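Local coordinates for lipoprotein (Thermotoga maritima, PDB 2F4I), which is of unknown function but is probably a periplasmic lipoprotein of the DUF2291 family, built on an OB-fold, at residues G39-L51 / N70-I82. Sequence-based numbering, arbitrary orientation. Where two conformers were deposited one is given.
Sequences GLGYDAVEVLNTL and NYRYYIIQGVGEI
Val-47 sets its two methyls on different partners of strand 72-81: CG1 lies 3.7 Å from CD2 of the Tyr-74 ring, approaching it obliquely, while CG2 packs on CG2 of Ile-76. With CG1 anti to the backbone N (chi1 171°), the fork spans two residues on one face of the sheet. Ile-76 also turns CD1 under CB of Ala-44, and one helical turn beyond Val-47 the Leu-51 side chain runs antiparallel to that of Tyr-74, its methyl CD2 3.9 Å from CZ. The hydroxyl of Tyr-74 bonds to His-59 and its ring stacks on Phe-172, which probably limits the ring's freedom where Val-47 and Leu-51 meet it.

Three backbone bonds join residues 42-44 to strand 72-81. Tyr-42 N donates to Ile-75 O at 3.0 Å and 166°, Gln-77 N to Tyr-42 O at 2.9 Å, and Ala-44 N to Gln-77 O. This parallel pairing places the short strand 42-43 at the margin of the mixed sheet, and helix 44-53 starts directly from it, with Asp-43 as N-cap (OD2 accepts from Glu-46 N at 3.0 Å).

On the other face, Gln-77 extends beyond CG along the backbone of Leu-40 and Gly-41; its NE2 makes a weak bond to Gly-41 O (3.0 Å, 128°). An alanine here is likely to leave that carbonyl without its amide donor and uncover the Leu-40 to Gly-41 backbone. Beside it, the Leu-40 side chain lies roughly perpendicular to that of Ile-75, CG to CD1 3.8 Å. A CB on Gly-41 would fall 3.2 Å from Gln-77 CB and be pressed against Leu-40 O, so neighbouring strand and local backbone both call for glycine. Chemically, three backbone bonds, two of them nearly straight, set the parallel register, whereas apolar side chains seat the helix against the sheet.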
loop_
_atom_site.group_PDB
_atom_site.type_symbol
_atom_site.label_atom_id
_atom_site.label_comp_id
_atom_site.label_asym_id
_atom_site.label_seq_id
_atom_site.Cartn_x
_atom_site.Cartn_y
_atom_site.Cartn_z
ATOM N N GLY A 39 11.007 7.852 -6.395
ATOM C CA GLY A 39 10.240 7.064 -7.355
ATOM C C GLY A 39 10.091 5.646 -6.850
ATOM O O GLY A 39 11.057 4.870 -6.797
ATOM N N LEU A 40 8.872 5.300 -6.451
ATOM C CA LEU A 40 8.590 3.969 -5.990
ATOM C C LEU A 40 7.176 3.533 -6.396
ATOM O O LEU A 40 6.232 4.246 -6.121
ATOM C CB LEU A 40 8.722 3.938 -4.483
ATOM C CG LEU A 40 8.728 2.563 -3.879
ATOM C CD1 LEU A 40 9.915 1.706 -4.374
ATOM C CD2 LEU A 40 8.795 2.828 -2.384
ATOM N N GLY A 41 7.020 2.361 -7.018
ATOM C CA GLY A 41 5.717 1.807 -7.338
ATOM C C GLY A 41 5.519 1.685 -8.831
ATOM O O GLY A 41 5.959 2.555 -9.584
ATOM N N TYR A 42 4.846 0.625 -9.247
ATOM C CA TYR A 42 4.481 0.451 -10.647
ATOM C C TYR A 42 3.173 1.215 -10.950
ATOM O O TYR A 42 2.336 1.453 -10.072
ATOM C CB TYR A 42 4.321 -1.030 -10.977
ATOM C CG TYR A 42 5.590 -1.789 -11.088
ATOM C CD1 TYR A 42 6.306 -1.807 -12.288
ATOM C CD2 TYR A 42 6.088 -2.537 -9.994
ATOM C CE1 TYR A 42 7.513 -2.516 -12.414
ATOM C CE2 TYR A 42 7.310 -3.274 -10.108
ATOM C CZ TYR A 42 8.008 -3.262 -11.315
ATOM O OH TYR A 42 9.186 -3.978 -11.454
ATOM N N ASP A 43 3.015 1.600 -12.199
ATOM C CA ASP A 43 1.816 2.246 -12.650
ATOM C C ASP A 43 0.570 1.405 -12.293
ATOM O O ASP A 43 0.432 0.258 -12.742
ATOM C CB ASP A 43 1.905 2.442 -14.145
ATOM C CG ASP A 43 0.710 3.117 -14.684
ATOM O OD1 ASP A 43 0.610 4.330 -14.485
ATOM O OD2 ASP A 43 -0.140 2.451 -15.284
ATOM N N ALA A 44 -0.323 1.995 -11.495
ATOM C CA ALA A 44 -1.527 1.313 -11.008
ATOM C C ALA A 44 -2.422 0.708 -12.122
ATOM O O ALA A 44 -2.825 -0.451 -12.028
ATOM C CB ALA A 44 -2.334 2.260 -10.065
ATOM N N VAL A 45 -2.698 1.462 -13.183
ATOM C CA VAL A 45 -3.574 0.977 -14.266
ATOM C C VAL A 45 -2.959 -0.235 -14.965
ATOM O O VAL A 45 -3.638 -1.241 -15.172
ATOM C CB VAL A 45 -3.939 2.099 -15.280
ATOM C CG1 VAL A 45 -4.780 1.544 -16.474
ATOM C CG2 VAL A 45 -4.726 3.206 -14.582
ATOM N N GLU A 46 -1.660 -0.157 -15.280
ATOM C CA GLU A 46 -0.957 -1.277 -15.916
ATOM C C GLU A 46 -0.986 -2.554 -15.067
ATOM O O GLU A 46 -1.243 -3.635 -15.600
ATOM C CB GLU A 46 0.496 -0.882 -16.179
ATOM C CG GLU A 46 1.311 -1.928 -16.933
ATOM C CD GLU A 46 2.749 -1.498 -17.186
ATOM O OE1 GLU A 46 3.033 -0.273 -17.246
ATOM O OE2 GLU A 46 3.599 -2.404 -17.321
ATOM N N VAL A 47 -0.651 -2.437 -13.774
ATOM C CA VAL A 47 -0.678 -3.577 -12.862
ATOM C C VAL A 47 -2.099 -4.200 -12.793
ATOM O O VAL A 47 -2.255 -5.407 -13.027
ATOM C CB VAL A 47 -0.147 -3.214 -11.453
ATOM C CG1 VAL A 47 -0.366 -4.346 -10.419
ATOM C CG2 VAL A 47 1.325 -2.778 -11.489
ATOM N N LEU A 48 -3.122 -3.389 -12.514
ATOM C CA LEU A 48 -4.477 -3.922 -12.437
ATOM C C LEU A 48 -4.982 -4.557 -13.766
ATOM O O LEU A 48 -5.631 -5.590 -13.760
ATOM C CB LEU A 48 -5.494 -2.888 -11.923
ATOM C CG LEU A 48 -5.277 -2.201 -10.575
ATOM C CD1 LEU A 48 -6.557 -1.708 -10.031
ATOM C CD2 LEU A 48 -4.615 -3.068 -9.570
ATOM N N ASN A 49 -4.682 -3.920 -14.893
ATOM C CA ASN A 49 -5.013 -4.509 -16.195
ATOM C C ASN A 49 -4.342 -5.849 -16.399
ATOM O O ASN A 49 -4.948 -6.775 -16.903
ATOM C CB ASN A 49 -4.633 -3.570 -17.347
ATOM C CG ASN A 49 -5.612 -2.450 -17.514
ATOM O OD1 ASN A 49 -6.711 -2.502 -16.964
ATOM N ND2 ASN A 49 -5.222 -1.419 -18.245
ATOM N N THR A 50 -3.077 -5.950 -15.997
ATOM C CA THR A 50 -2.371 -7.232 -16.101
ATOM C C THR A 50 -2.970 -8.300 -15.155
ATOM O O THR A 50 -3.075 -9.471 -15.536
ATOM C CB THR A 50 -0.860 -7.097 -15.883
ATOM O OG1 THR A 50 -0.347 -6.026 -16.676
ATOM C CG2 THR A 50 -0.137 -8.411 -16.245
ATOM N N LEU A 51 -3.368 -7.906 -13.951
ATOM C CA LEU A 51 -4.028 -8.828 -13.014
ATOM C C LEU A 51 -5.311 -9.369 -13.610
ATOM O O LEU A 51 -5.611 -10.539 -13.482
ATOM C CB LEU A 51 -4.333 -8.162 -11.673
ATOM C CG LEU A 51 -3.142 -7.961 -10.747
ATOM C CD1 LEU A 51 -3.480 -6.898 -9.684
ATOM C CD2 LEU A 51 -2.630 -9.280 -10.073
ATOM N N ASN A 70 3.579 -18.218 -0.776
ATOM C CA ASN A 70 2.707 -18.038 -1.947
ATOM C C ASN A 70 2.084 -16.682 -2.031
ATOM O O ASN A 70 1.237 -16.423 -2.910
ATOM C CB ASN A 70 1.615 -19.091 -1.949
ATOM C CG ASN A 70 2.156 -20.489 -2.144
ATOM O OD1 ASN A 70 3.052 -20.745 -2.954
ATOM N ND2 ASN A 70 1.569 -21.407 -1.443
ATOM N N TYR A 71 2.502 -15.812 -1.112
ATOM C CA TYR A 71 2.054 -14.433 -1.118
ATOM C C TYR A 71 2.895 -13.590 -2.063
ATOM O O TYR A 71 4.099 -13.768 -2.178
ATOM C CB TYR A 71 2.016 -13.887 0.303
ATOM C CG TYR A 71 0.920 -14.551 1.160
ATOM C CD1 TYR A 71 -0.386 -14.107 1.105
ATOM C CD2 TYR A 71 1.212 -15.605 2.016
ATOM C CE1 TYR A 71 -1.372 -14.671 1.839
ATOM C CE2 TYR A 71 0.215 -16.194 2.768
ATOM C CZ TYR A 71 -1.089 -15.704 2.669
ATOM O OH TYR A 71 -2.110 -16.288 3.382
ATOM N N ARG A 72 2.228 -12.685 -2.754
ATOM C CA ARG A 72 2.819 -11.803 -3.757
ATOM C C ARG A 72 2.594 -10.344 -3.352
ATOM O O ARG A 72 1.472 -9.915 -3.186
ATOM C CB ARG A 72 2.155 -12.105 -5.112
ATOM C CG ARG A 72 2.317 -13.564 -5.539
ATOM C CD ARG A 72 3.784 -13.911 -5.747
ATOM N NE ARG A 72 3.979 -15.296 -6.173
ATOM C CZ ARG A 72 4.398 -16.307 -5.408
ATOM N NH1 ARG A 72 4.687 -16.145 -4.135
ATOM N NH2 ARG A 72 4.549 -17.524 -5.941
ATOM N N TYR A 73 3.671 -9.597 -3.159
ATOM C CA TYR A 73 3.608 -8.249 -2.585
ATOM C C TYR A 73 3.811 -7.171 -3.647
ATOM O O TYR A 73 4.867 -7.105 -4.273
ATOM C CB TYR A 73 4.654 -8.056 -1.462
ATOM C CG TYR A 73 4.476 -9.012 -0.340
ATOM C CD1 TYR A 73 3.612 -8.710 0.696
ATOM C CD2 TYR A 73 5.140 -10.248 -0.326
ATOM C CE1 TYR A 73 3.369 -9.625 1.713
ATOM C CE2 TYR A 73 4.935 -11.162 0.713
ATOM C CZ TYR A 73 4.040 -10.849 1.727
ATOM O OH TYR A 73 3.764 -11.729 2.753
ATOM N N TYR A 74 2.781 -6.330 -3.810
ATOM C CA TYR A 74 2.715 -5.331 -4.867
ATOM C C TYR A 74 2.879 -3.943 -4.285
ATOM O O TYR A 74 2.408 -3.668 -3.173
ATOM C CB TYR A 74 1.353 -5.377 -5.534
ATOM C CG TYR A 74 1.135 -6.540 -6.455
ATOM C CD1 TYR A 74 0.751 -7.789 -5.962
ATOM C CD2 TYR A 74 1.277 -6.383 -7.821
ATOM C CE1 TYR A 74 0.532 -8.827 -6.818
ATOM C CE2 TYR A 74 1.067 -7.406 -8.677
ATOM C CZ TYR A 74 0.685 -8.638 -8.184
ATOM O OH TYR A 74 0.470 -9.673 -9.066
ATOM N N ILE A 75 3.528 -3.069 -5.050
ATOM C CA ILE A 75 3.499 -1.659 -4.747
ATOM C C ILE A 75 3.152 -0.889 -6.016
ATOM O O ILE A 75 3.775 -1.096 -7.072
ATOM C CB ILE A 75 4.765 -1.208 -3.993
ATOM C CG1 ILE A 75 4.807 0.305 -3.854
ATOM C CG2 ILE A 75 6.012 -1.729 -4.581
ATOM C CD1 ILE A 75 5.690 0.684 -2.672
ATOM N N ILE A 76 2.071 -0.105 -5.922
ATOM C CA ILE A 76 1.533 0.661 -7.037
ATOM C C ILE A 76 1.484 2.150 -6.716
ATOM O O ILE A 76 1.480 2.564 -5.558
ATOM C CB ILE A 76 0.134 0.139 -7.543
ATOM C CG1 ILE A 76 -0.895 0.132 -6.425
ATOM C CG2 ILE A 76 0.312 -1.210 -8.195
ATOM C CD1 ILE A 76 -2.378 0.053 -6.879
ATOM N N GLN A 77 1.556 2.953 -7.769
ATOM C CA GLN A 77 1.371 4.367 -7.623
ATOM C C GLN A 77 0.463 4.859 -8.740
ATOM O O GLN A 77 0.378 4.271 -9.823
ATOM C CB GLN A 77 2.712 5.092 -7.520
ATOM C CG GLN A 77 3.568 5.191 -8.755
ATOM C CD GLN A 77 4.893 5.951 -8.497
ATOM O OE1 GLN A 77 4.968 6.874 -7.641
ATOM N NE2 GLN A 77 5.955 5.576 -9.269
ATOM N N GLY A 78 -0.251 5.926 -8.461
ATOM C CA GLY A 78 -1.120 6.503 -9.472
ATOM C C GLY A 78 -1.933 7.667 -8.969
ATOM O O GLY A 78 -1.654 8.237 -7.933
ATOM N N VAL A 79 -2.933 8.023 -9.749
ATOM C CA VAL A 79 -3.848 9.083 -9.394
ATOM C C VAL A 79 -5.237 8.498 -9.519
ATOM O O VAL A 79 -5.570 7.920 -10.526
ATOM C CB VAL A 79 -3.701 10.284 -10.362
ATOM C CG1 VAL A 79 -4.719 11.364 -10.046
ATOM C CG2 VAL A 79 -2.292 10.838 -10.311
ATOM N N GLY A 80 -6.042 8.640 -8.476
ATOM C CA GLY A 80 -7.390 8.121 -8.495
ATOM C C GLY A 80 -8.393 9.181 -8.126
ATOM O O GLY A 80 -8.057 10.201 -7.516
ATOM N N GLU A 81 -9.639 8.935 -8.500
ATOM C CA GLU A 81 -10.716 9.816 -8.114
ATOM C C GLU A 81 -11.496 9.185 -6.961
ATOM O O GLU A 81 -11.863 8.026 -7.042
ATOM C CB GLU A 81 -11.618 10.129 -9.326
ATOM C CG GLU A 81 -12.826 10.928 -8.998
ATOM C CD GLU A 81 -13.716 11.169 -10.192
ATOM O OE1 GLU A 81 -13.218 11.127 -11.344
ATOM O OE2 GLU A 81 -14.926 11.418 -9.973
ATOM N N ILE A 82 -11.758 9.978 -5.916
ATOM C CA ILE A 82 -12.516 9.529 -4.759
ATOM C C ILE A 82 -13.970 9.281 -5.172
ATOM O O ILE A 82 -14.630 10.152 -5.695
ATOM C CB ILE A 82 -12.447 10.504 -3.509
ATOM C CG1 ILE A 82 -11.000 10.830 -3.105
ATOM C CG2 ILE A 82 -13.134 9.839 -2.286
ATOM C CD1 ILE A 82 -10.842 11.874 -1.951
#